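PDB 1OXX: glucose import ATP-binding protein GlcV, which hydrolyses ATP to power glucose uptake, serving as the energy-coupling subunit of the archaeal ABC transporter GlcSTUV. Local coordinates for residues 93-103 against 130-141; 296-304 against 312-320. The protein carries 1 engineered substitution. One frame throughout, in Å; residues are numbered along the deposited sequence.

Contact 1 and contact 2 lie on opposite sides of the chain's centre, with their own centres 53 Å apart and their nearest atoms about 33 Å apart, so neither touches the other. Contact 1 (93-103 with 130-141) belongs to the ABC-ATPase domain, where it fastens loop to helix start beside helices 114-127 and 143-155. Contact 2 (296-304 with 312-320) is a bulged beta hairpin in the C-terminal domain of unknown function. Contact 1 is the nearer to the nucleotide machinery: the side chain of Leu93 is about 11 Å from that of Gln89, inferred to bind ATP. Contact 2 is remote from the inferred ATP-binding residues.

Contact 1. Residues 93-103 against 130-141; sequences LYPNLTAFENI and IHHVLNHFPREL
Two backbone bonds tie the start of helix 99-104 to the loop 130-141: Ala99 N donates to His136 O over 2.8 Å, and Phe100 N to Leu134 O at 2.9 Å. The loop carbonyls thus occupy two first-turn N-H groups. Water 1 adds a bridge between the segments, donating to Pro95 O and accepting from Arg139 N. Thr98 and Glu101 supply the rest of the cap as a capping box: Glu101 N donates to Thr98 OG1, and Thr98 N to Glu101 OE1, on its anti lone pair.

Within 93-103, the amide of Asn102 staples the preceding turn. OD1 accepts from Tyr94 N at 2.8 Å, and ND2 gives an almost straight bond to Tyr94 O (177°) and another to Thr98 O, from above that carbonyl's plane. A leucine in its place would probably leave Tyr94 N without this acceptor and the turn 94-97 freer to shift.

Two side chains pack against a carbonyl oxygen of the turn: Pro138 CD lies 3.1 Å from Leu97 O, and Phe137, with CG anti to its carbonyl carbon (chi1 -72°), lays its ring edge near the same oxygen, 3.6 Å from CD2. Apolar pairs are Pro138 CG with Leu93 CB at 3.9 Å, and Leu134 CD2 with Ile103 CD1 at 3.9 Å, the latter side chains crossing at about a right angle.

In the helical subdomain of the ABC-ATPase, the contact joins the segment following the Q-loop glutamine, Gln89, to the loop leading into the signature motif, which begins at Leu141. Phe100 and Ile103 rest on Val121 and Leu134 on Ala125 of helix 114-127, while Ile130 and Leu141 pack on Val149 of helix 143-155.

Contact 2. Residues 296-304 against 312-320; sequences VGKGKVKVI and RITITPLDS
Strands 296-304 and 312-317 run antiparallel, as the arms of a hairpin, their axes approaching to 4.4 Å with 138° between directions. They belong to a five-stranded antiparallel sheet of the C-terminal domain, whose sequence family falls in the OB clan; strand 337-342 flanks the first arm and strand 324-328 the second. Lys300 and Thr316 form a hydrogen-bonded pair: Lys300 N to Thr316 O at 2.9 Å, returned by Thr316 N to Lys300 O at 3.0 Å. Water 2 also links Lys300 O with Thr316 OG1. Past the non-hydrogen-bonded pair Val301 and Ile315, a classic beta bulge places Lys302 and Val303 both opposite Thr314. Thr314 O takes a bond from Lys302 N at 2.8 Å and a weak one from Val303 N, while Thr314 N donates to Val303 O.

Val303 lies alongside Thr314, pointing the same way; its CG1, set between backbone N and carbonyl carbon (chi1 62°), comes 3.7 Å from Thr314 CB. Lys302 CD passes 4.1 Å from Thr316 CG2 before NZ forms a salt bridge with Glu323. Val301 CG1 crosses to Ile313 CG2 at 4.0 Å, and Val301 also touches Ile315. At the far end Leu318 CD1 covers the backbone of Gly299, 3.9 Å from its C.

Backbone bonds set the register, while the buried Val301, Ile313 and Ile315 contribute apolar packing; exposed Lys300, Lys302 and Val303, with Thr314 covered, are consistent with a solvent-facing surface on this arm.

Contact 1. Residues 93-103 against 130-141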
loop_
_atom_site.group_PDB
_atom_site.type_symbol
_atom_site.label_atom_id
_atom_site.label_comp_id
_atom_site.label_asym_id
_atom_site.label_seq_id
_atom_site.Cartn_x
_atom_site.Cartn_y
_atom_site.Cartn_z
ATOM N N LEU A 93 18.501 -12.656 0.003
ATOM C CA LEU A 93 19.937 -12.626 0.210
ATOM C C LEU A 93 20.521 -13.940 -0.310
ATOM O O LEU A 93 19.836 -14.960 -0.337
ATOM C CB LEU A 93 20.261 -12.466 1.697
ATOM C CG LEU A 93 19.734 -11.204 2.373
ATOM C CD1 LEU A 93 20.027 -11.241 3.864
ATOM C CD2 LEU A 93 20.367 -9.985 1.730
ATOM N N TYR A 94 21.780 -13.935 -0.743
ATOM C CA TYR A 94 22.427 -15.157 -1.194
ATOM C C TYR A 94 22.773 -15.954 0.051
ATOM O O TYR A 94 23.519 -15.475 0.905
ATOM C CB TYR A 94 23.706 -14.851 -1.968
ATOM C CG TYR A 94 23.485 -14.387 -3.384
ATOM C CD1 TYR A 94 23.483 -13.039 -3.694
ATOM C CD2 TYR A 94 23.284 -15.302 -4.411
ATOM C CE1 TYR A 94 23.291 -12.605 -5.000
ATOM C CE2 TYR A 94 23.087 -14.882 -5.716
ATOM C CZ TYR A 94 23.098 -13.535 -6.006
ATOM O OH TYR A 94 22.902 -13.117 -7.305
ATOM N N PRO A 95 22.230 -17.154 0.171
ATOM C CA PRO A 95 22.379 -17.934 1.397
ATOM C C PRO A 95 23.807 -18.340 1.727
ATOM O O PRO A 95 24.096 -18.540 2.912
ATOM C CB PRO A 95 21.497 -19.163 1.131
ATOM C CG PRO A 95 21.444 -19.244 -0.363
ATOM C CD PRO A 95 21.383 -17.844 -0.828
ATOM N N ASN A 96 24.669 -18.497 0.724
ATOM C CA ASN A 96 26.045 -18.907 0.969
ATOM C C ASN A 96 27.068 -17.789 0.828
ATOM O O ASN A 96 28.257 -18.031 0.575
ATOM C CB ASN A 96 26.442 -20.074 0.083
ATOM C CG ASN A 96 27.614 -20.826 0.650
ATOM O OD1 ASN A 96 27.820 -20.833 1.873
ATOM N ND2 ASN A 96 28.403 -21.456 -0.218
ATOM N N LEU A 97 26.598 -16.564 0.994
ATOM C CA LEU A 97 27.485 -15.408 1.090
ATOM C C LEU A 97 27.236 -14.822 2.481
ATOM O O LEU A 97 26.098 -14.810 2.961
ATOM C CB LEU A 97 27.186 -14.362 0.006
ATOM C CG LEU A 97 27.606 -14.643 -1.447
ATOM C CD1 LEU A 97 27.378 -13.395 -2.292
ATOM C CD2 LEU A 97 29.044 -15.141 -1.553
ATOM N N THR A 98 28.283 -14.343 3.143
ATOM C CA THR A 98 28.075 -13.717 4.427
ATOM C C THR A 98 27.338 -12.400 4.219
ATOM O O THR A 98 27.160 -11.935 3.086
ATOM C CB THR A 98 29.395 -13.396 5.114
ATOM O OG1 THR A 98 30.161 -12.514 4.269
ATOM C CG2 THR A 98 30.248 -14.634 5.308
ATOM N N ALA A 99 26.931 -11.761 5.303
ATOM C CA ALA A 99 26.296 -10.458 5.192
ATOM C C ALA A 99 27.234 -9.489 4.455
ATOM O O ALA A 99 26.802 -8.751 3.577
ATOM C CB ALA A 99 25.910 -9.943 6.573
ATOM N N PHE A 100 28.518 -9.475 4.806
ATOM C CA PHE A 100 29.476 -8.611 4.131
ATOM C C PHE A 100 29.471 -8.891 2.637
ATOM O O PHE A 100 29.423 -7.990 1.839
ATOM C CB PHE A 100 30.908 -8.846 4.655
ATOM C CG PHE A 100 31.954 -7.989 3.983
ATOM C CD1 PHE A 100 32.286 -6.766 4.491
ATOM C CD2 PHE A 100 32.540 -8.384 2.802
ATOM C CE1 PHE A 100 33.229 -5.971 3.869
ATOM C CE2 PHE A 100 33.479 -7.594 2.183
ATOM C CZ PHE A 100 33.817 -6.384 2.716
ATOM N N GLU A 101 29.578 -10.159 2.269
ATOM C CA GLU A 101 29.643 -10.547 0.882
ATOM C C GLU A 101 28.368 -10.176 0.139
ATOM O O GLU A 101 28.396 -9.779 -1.039
ATOM C CB GLU A 101 29.899 -12.058 0.801
ATOM C CG GLU A 101 31.300 -12.471 1.219
ATOM C CD GLU A 101 31.536 -13.972 1.154
ATOM O OE1 GLU A 101 30.739 -14.754 1.711
ATOM O OE2 GLU A 101 32.559 -14.375 0.538
ATOM N N ASN A 102 27.228 -10.286 0.819
ATOM C CA ASN A 102 25.960 -9.910 0.212
ATOM C C ASN A 102 25.919 -8.411 -0.077
ATOM O O ASN A 102 25.442 -7.989 -1.126
ATOM C CB ASN A 102 24.793 -10.284 1.125
ATOM C CG ASN A 102 24.206 -11.625 0.786
ATOM O OD1 ASN A 102 23.442 -11.754 -0.184
ATOM N ND2 ASN A 102 24.555 -12.647 1.568
ATOM N N ILE A 103 26.398 -7.604 0.862
ATOM C CA ILE A 103 26.382 -6.158 0.704
ATOM C C ILE A 103 27.421 -5.696 -0.323
ATOM O O ILE A 103 27.188 -4.734 -1.065
ATOM C CB ILE A 103 26.577 -5.477 2.057
ATOM C CG1 ILE A 103 25.448 -5.866 3.022
ATOM C CG2 ILE A 103 26.646 -3.956 1.894
ATOM C CD1 ILE A 103 25.717 -5.449 4.493
ATOM N N ILE A 130 24.297 -3.094 11.548
ATOM C CA ILE A 130 24.568 -4.520 11.320
ATOM C C ILE A 130 26.049 -4.786 11.126
ATOM O O ILE A 130 26.445 -5.851 10.663
ATOM C CB ILE A 130 23.785 -5.096 10.115
ATOM C CG1 ILE A 130 23.870 -4.150 8.916
ATOM C CG2 ILE A 130 22.348 -5.372 10.531
ATOM C CD1 ILE A 130 23.364 -4.713 7.613
ATOM N N HIS A 131 26.869 -3.811 11.502
ATOM C CA HIS A 131 28.311 -3.951 11.361
ATOM C C HIS A 131 28.834 -5.162 12.144
ATOM O O HIS A 131 29.769 -5.839 11.715
ATOM C CB HIS A 131 28.991 -2.654 11.823
ATOM C CG HIS A 131 30.459 -2.622 11.590
ATOM N ND1 HIS A 131 31.356 -3.062 12.531
ATOM C CD2 HIS A 131 31.192 -2.229 10.521
ATOM C CE1 HIS A 131 32.583 -2.922 12.065
ATOM N NE2 HIS A 131 32.513 -2.418 10.844
ATOM N N HIS A 132 28.204 -5.437 13.281
ATOM C CA HIS A 132 28.651 -6.492 14.180
ATOM C C HIS A 132 28.251 -7.900 13.761
ATOM O O HIS A 132 28.670 -8.875 14.387
ATOM C CB HIS A 132 28.156 -6.235 15.602
ATOM C CG HIS A 132 26.669 -6.098 15.716
ATOM N ND1 HIS A 132 25.971 -5.050 15.155
ATOM C CD2 HIS A 132 25.743 -6.863 16.350
ATOM C CE1 HIS A 132 24.684 -5.177 15.432
ATOM N NE2 HIS A 132 24.520 -6.276 16.152
ATOM N N VAL A 133 27.446 -8.021 12.705
ATOM C CA VAL A 133 27.081 -9.348 12.210
ATOM C C VAL A 133 27.512 -9.565 10.744
ATOM O O VAL A 133 26.985 -10.430 10.047
ATOM C CB VAL A 133 25.572 -9.616 12.378
ATOM C CG1 VAL A 133 25.200 -9.686 13.868
ATOM C CG2 VAL A 133 24.736 -8.559 11.714
ATOM N N LEU A 134 28.460 -8.773 10.265
ATOM C CA LEU A 134 28.912 -8.897 8.878
ATOM C C LEU A 134 29.454 -10.266 8.517
ATOM O O LEU A 134 29.385 -10.646 7.349
ATOM C CB LEU A 134 29.941 -7.811 8.536
ATOM C CG LEU A 134 29.379 -6.407 8.331
ATOM C CD1 LEU A 134 30.463 -5.331 8.310
ATOM C CD2 LEU A 134 28.555 -6.343 7.058
ATOM N N ASN A 135 30.011 -11.009 9.476
ATOM C CA ASN A 135 30.537 -12.329 9.168
ATOM C C ASN A 135 29.507 -13.445 9.177
ATOM O O ASN A 135 29.811 -14.569 8.798
ATOM C CB ASN A 135 31.674 -12.668 10.127
ATOM C CG ASN A 135 32.941 -11.934 9.790
ATOM O OD1 ASN A 135 33.921 -11.990 10.533
ATOM N ND2 ASN A 135 32.941 -11.250 8.654
ATOM N N HIS A 136 28.277 -13.144 9.567
ATOM C CA HIS A 136 27.233 -14.159 9.620
ATOM C C HIS A 136 26.636 -14.466 8.248
ATOM O O HIS A 136 26.502 -13.580 7.402
ATOM C CB HIS A 136 26.069 -13.697 10.495
ATOM C CG HIS A 136 26.380 -13.614 11.955
ATOM N ND1 HIS A 136 25.430 -13.827 12.932
ATOM C CD2 HIS A 136 27.525 -13.305 12.607
ATOM C CE1 HIS A 136 25.987 -13.682 14.123
ATOM N NE2 HIS A 136 27.256 -13.361 13.953
ATOM N N PHE A 137 26.256 -15.721 8.044
ATOM C CA PHE A 137 25.452 -16.068 6.878
ATOM C C PHE A 137 24.025 -15.631 7.199
ATOM O O PHE A 137 23.638 -15.517 8.372
ATOM C CB PHE A 137 25.456 -17.574 6.603
ATOM C CG PHE A 137 26.754 -18.088 6.060
ATOM C CD1 PHE A 137 27.536 -18.941 6.794
ATOM C CD2 PHE A 137 27.211 -17.688 4.820
ATOM C CE1 PHE A 137 28.735 -19.414 6.295
ATOM C CE2 PHE A 137 28.409 -18.144 4.319
ATOM C CZ PHE A 137 29.170 -19.018 5.054
ATOM N N PRO A 138 23.222 -15.370 6.185
ATOM C CA PRO A 138 21.841 -14.937 6.419
ATOM C C PRO A 138 21.017 -15.805 7.383
ATOM O O PRO A 138 20.214 -15.278 8.150
ATOM C CB PRO A 138 21.237 -14.972 5.010
ATOM C CG PRO A 138 22.398 -14.569 4.145
ATOM C CD PRO A 138 23.574 -15.325 4.751
ATOM N N ARG A 139 21.210 -17.113 7.348
ATOM C CA ARG A 139 20.436 -18.003 8.197
ATOM C C ARG A 139 20.661 -17.711 9.680
ATOM O O ARG A 139 19.781 -17.962 10.500
ATOM C CB ARG A 139 20.799 -19.455 7.906
ATOM C CG ARG A 139 19.932 -20.477 8.642
ATOM C CD ARG A 139 20.255 -21.896 8.282
ATOM N NE ARG A 139 21.607 -22.249 8.689
ATOM C CZ ARG A 139 22.145 -23.438 8.470
ATOM N NH1 ARG A 139 21.432 -24.375 7.850
ATOM N NH2 ARG A 139 23.382 -23.697 8.871
ATOM N N GLU A 140 21.848 -17.211 10.009
ATOM C CA GLU A 140 22.193 -16.932 11.400
ATOM C C GLU A 140 21.846 -15.502 11.798
ATOM O O GLU A 140 22.187 -15.056 12.900
ATOM C CB GLU A 140 23.666 -17.234 11.682
ATOM C CG GLU A 140 23.973 -18.720 11.812
ATOM C CD GLU A 140 23.835 -19.484 10.513
ATOM O OE1 GLU A 140 22.977 -20.393 10.437
ATOM O OE2 GLU A 140 24.594 -19.205 9.571
ATOM N N LEU A 141 21.193 -14.786 10.903
ATOM C CA LEU A 141 20.720 -13.443 11.225
ATOM C C LEU A 141 19.259 -13.478 11.661
ATOM O O LEU A 141 18.490 -14.335 11.221
ATOM C CB LEU A 141 20.814 -12.542 10.000
ATOM C CG LEU A 141 22.192 -12.261 9.423
ATOM C CD1 LEU A 141 22.086 -11.401 8.186
ATOM C CD2 LEU A 141 23.088 -11.620 10.457
HETATM O O HOH W 1 22.323 -18.686 4.968
#

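Contact 2. Residues 296-304 against 312-320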
loop_
_atom_site.group_PDB
_atom_site.type_symbol
_atom_site.label_atom_id
_atom_site.label_comp_id
_atom_site.label_asym_id
_atom_site.label_seq_id
_atom_site.Cartn_x
_atom_site.Cartn_y
_atom_site.Cartn_z
ATOM N N VAL A 296 -29.187 5.974 12.277
ATOM C CA VAL A 296 -29.634 5.515 10.970
ATOM C C VAL A 296 -30.648 4.359 11.060
ATOM O O VAL A 296 -31.242 3.975 10.066
ATOM C CB VAL A 296 -28.464 5.176 10.015
ATOM C CG1 VAL A 296 -27.699 6.442 9.662
ATOM C CG2 VAL A 296 -27.538 4.102 10.583
ATOM N N GLY A 297 -30.871 3.820 12.255
ATOM C CA GLY A 297 -31.905 2.821 12.423
ATOM C C GLY A 297 -31.578 1.711 13.387
ATOM O O GLY A 297 -30.686 1.845 14.216
ATOM N N LYS A 298 -32.337 0.630 13.290
ATOM C CA LYS A 298 -32.188 -0.531 14.155
ATOM C C LYS A 298 -31.440 -1.648 13.437
ATOM O O LYS A 298 -31.483 -1.774 12.216
ATOM C CB LYS A 298 -33.572 -1.076 14.534
ATOM C CG LYS A 298 -34.486 -0.107 15.239
ATOM C CD LYS A 298 -35.936 -0.555 15.141
ATOM C CE LYS A 298 -36.180 -1.910 15.759
ATOM N NZ LYS A 298 -37.647 -2.239 15.765
ATOM N N GLY A 299 -30.802 -2.495 14.224
ATOM C CA GLY A 299 -30.135 -3.659 13.682
ATOM C C GLY A 299 -30.153 -4.776 14.695
ATOM O O GLY A 299 -30.646 -4.620 15.799
ATOM N N LYS A 300 -29.580 -5.906 14.309
ATOM C CA LYS A 300 -29.513 -7.061 15.171
ATOM C C LYS A 300 -28.122 -7.659 15.061
ATOM O O LYS A 300 -27.583 -7.837 13.963
ATOM C CB LYS A 300 -30.585 -8.066 14.758
ATOM C CG LYS A 300 -30.582 -9.365 15.535
ATOM C CD LYS A 300 -31.810 -10.223 15.167
ATOM C CE LYS A 300 -31.661 -11.666 15.630
ATOM N NZ LYS A 300 -32.867 -12.484 15.316
ATOM N N VAL A 301 -27.516 -7.982 16.200
ATOM C CA VAL A 301 -26.199 -8.591 16.180
ATOM C C VAL A 301 -26.236 -9.993 15.567
ATOM O O VAL A 301 -27.040 -10.853 15.973
ATOM C CB VAL A 301 -25.581 -8.645 17.598
ATOM C CG1 VAL A 301 -24.237 -9.261 17.556
ATOM C CG2 VAL A 301 -25.504 -7.265 18.191
ATOM N N LYS A 302 -25.396 -10.201 14.560
ATOM C CA LYS A 302 -25.292 -11.491 13.884
ATOM C C LYS A 302 -24.176 -12.355 14.465
ATOM O O LYS A 302 -24.374 -13.554 14.728
ATOM C CB LYS A 302 -25.026 -11.251 12.401
ATOM C CG LYS A 302 -24.788 -12.510 11.612
ATOM C CD LYS A 302 -24.523 -12.172 10.160
ATOM C CE LYS A 302 -24.338 -13.418 9.317
ATOM N NZ LYS A 302 -24.243 -13.094 7.866
ATOM N N VAL A 303 -22.987 -11.775 14.623
ATOM C CA VAL A 303 -21.839 -12.533 15.102
ATOM C C VAL A 303 -20.778 -11.611 15.665
ATOM O O VAL A 303 -20.659 -10.454 15.258
ATOM C CB VAL A 303 -21.261 -13.379 13.955
ATOM C CG1 VAL A 303 -20.757 -12.497 12.819
ATOM C CG2 VAL A 303 -20.202 -14.366 14.464
ATOM N N ILE A 304 -20.008 -12.141 16.608
ATOM C CA ILE A 304 -18.904 -11.425 17.208
ATOM C C ILE A 304 -17.608 -12.161 16.986
ATOM O O ILE A 304 -17.536 -13.398 17.097
ATOM C CB ILE A 304 -19.134 -11.242 18.724
ATOM C CG1 ILE A 304 -20.435 -10.487 18.982
ATOM C CG2 ILE A 304 -17.936 -10.495 19.367
ATOM C CD1 ILE A 304 -20.761 -10.374 20.419
ATOM N N ARG A 312 -15.179 -7.428 17.520
ATOM C CA ARG A 312 -15.650 -7.087 16.188
ATOM C C ARG A 312 -17.093 -7.536 16.120
ATOM O O ARG A 312 -17.386 -8.739 16.065
ATOM C CB ARG A 312 -14.805 -7.789 15.131
ATOM C CG ARG A 312 -15.052 -7.383 13.680
ATOM C CD ARG A 312 -14.193 -8.229 12.748
ATOM N NE ARG A 312 -14.158 -7.839 11.343
ATOM C CZ ARG A 312 -15.061 -8.186 10.450
ATOM N NH1 ARG A 312 -16.113 -8.905 10.813
ATOM N NH2 ARG A 312 -14.912 -7.807 9.190
ATOM N N ILE A 313 -17.998 -6.569 16.181
ATOM C CA ILE A 313 -19.413 -6.846 16.219
ATOM C C ILE A 313 -20.008 -6.648 14.840
ATOM O O ILE A 313 -19.923 -5.553 14.275
ATOM C CB ILE A 313 -20.135 -5.913 17.231
ATOM C CG1 ILE A 313 -19.476 -5.981 18.601
ATOM C CG2 ILE A 313 -21.601 -6.252 17.296
ATOM C CD1 ILE A 313 -20.039 -5.009 19.579
ATOM N N THR A 314 -20.619 -7.690 14.297
ATOM C CA THR A 314 -21.276 -7.623 13.008
ATOM C C THR A 314 -22.776 -7.617 13.229
ATOM O O THR A 314 -23.303 -8.480 13.948
ATOM C CB THR A 314 -20.915 -8.838 12.150
ATOM O OG1 THR A 314 -19.515 -8.815 11.826
ATOM C CG2 THR A 314 -21.649 -8.762 10.819
ATOM N N ILE A 315 -23.450 -6.636 12.641
ATOM C CA ILE A 315 -24.892 -6.552 12.703
ATOM C C ILE A 315 -25.440 -6.646 11.303
ATOM O O ILE A 315 -24.695 -6.537 10.332
ATOM C CB ILE A 315 -25.347 -5.211 13.326
ATOM C CG1 ILE A 315 -24.972 -4.036 12.435
ATOM C CG2 ILE A 315 -24.747 -5.019 14.694
ATOM C CD1 ILE A 315 -26.095 -3.517 11.609
ATOM N N THR A 316 -26.739 -6.891 11.210
ATOM C CA THR A 316 -27.459 -6.672 9.968
ATOM C C THR A 316 -28.670 -5.850 10.336
ATOM O O THR A 316 -29.105 -5.855 11.484
ATOM C CB THR A 316 -27.962 -7.937 9.265
ATOM O OG1 THR A 316 -28.970 -8.557 10.062
ATOM C CG2 THR A 316 -26.859 -8.965 9.076
ATOM N N PRO A 317 -29.213 -5.121 9.370
ATOM C CA PRO A 317 -30.491 -4.461 9.606
ATOM C C PRO A 317 -31.554 -5.522 9.739
ATOM O O PRO A 317 -31.337 -6.670 9.324
ATOM C CB PRO A 317 -30.730 -3.664 8.321
ATOM C CG PRO A 317 -29.422 -3.594 7.661
ATOM C CD PRO A 317 -28.698 -4.860 8.017
ATOM N N LEU A 318 -32.691 -5.167 10.322
ATOM C CA LEU A 318 -33.841 -6.058 10.284
ATOM C C LEU A 318 -34.303 -6.084 8.819
ATOM O O LEU A 318 -34.188 -5.087 8.118
ATOM C CB LEU A 318 -34.964 -5.533 11.180
ATOM C CG LEU A 318 -34.981 -5.893 12.670
ATOM C CD1 LEU A 318 -33.829 -5.311 13.446
ATOM C CD2 LEU A 318 -36.294 -5.416 13.282
ATOM N N ASP A 319 -34.786 -7.225 8.352
ATOM C CA ASP A 319 -35.265 -7.365 6.968
ATOM C C ASP A 319 -34.173 -7.140 5.921
ATOM O O ASP A 319 -34.446 -6.592 4.851
ATOM C CB ASP A 319 -36.435 -6.417 6.695
ATOM N N SER A 320 -32.946 -7.554 6.232
ATOM C CA SER A 320 -31.816 -7.426 5.307
ATOM C C SER A 320 -30.697 -8.371 5.707
ATOM O O SER A 320 -30.529 -8.681 6.891
ATOM C CB SER A 320 -31.283 -5.984 5.287
ATOM O OG SER A 320 -30.106 -5.852 4.487
HETATM O O HOH W 2 -28.422 -9.989 12.229
#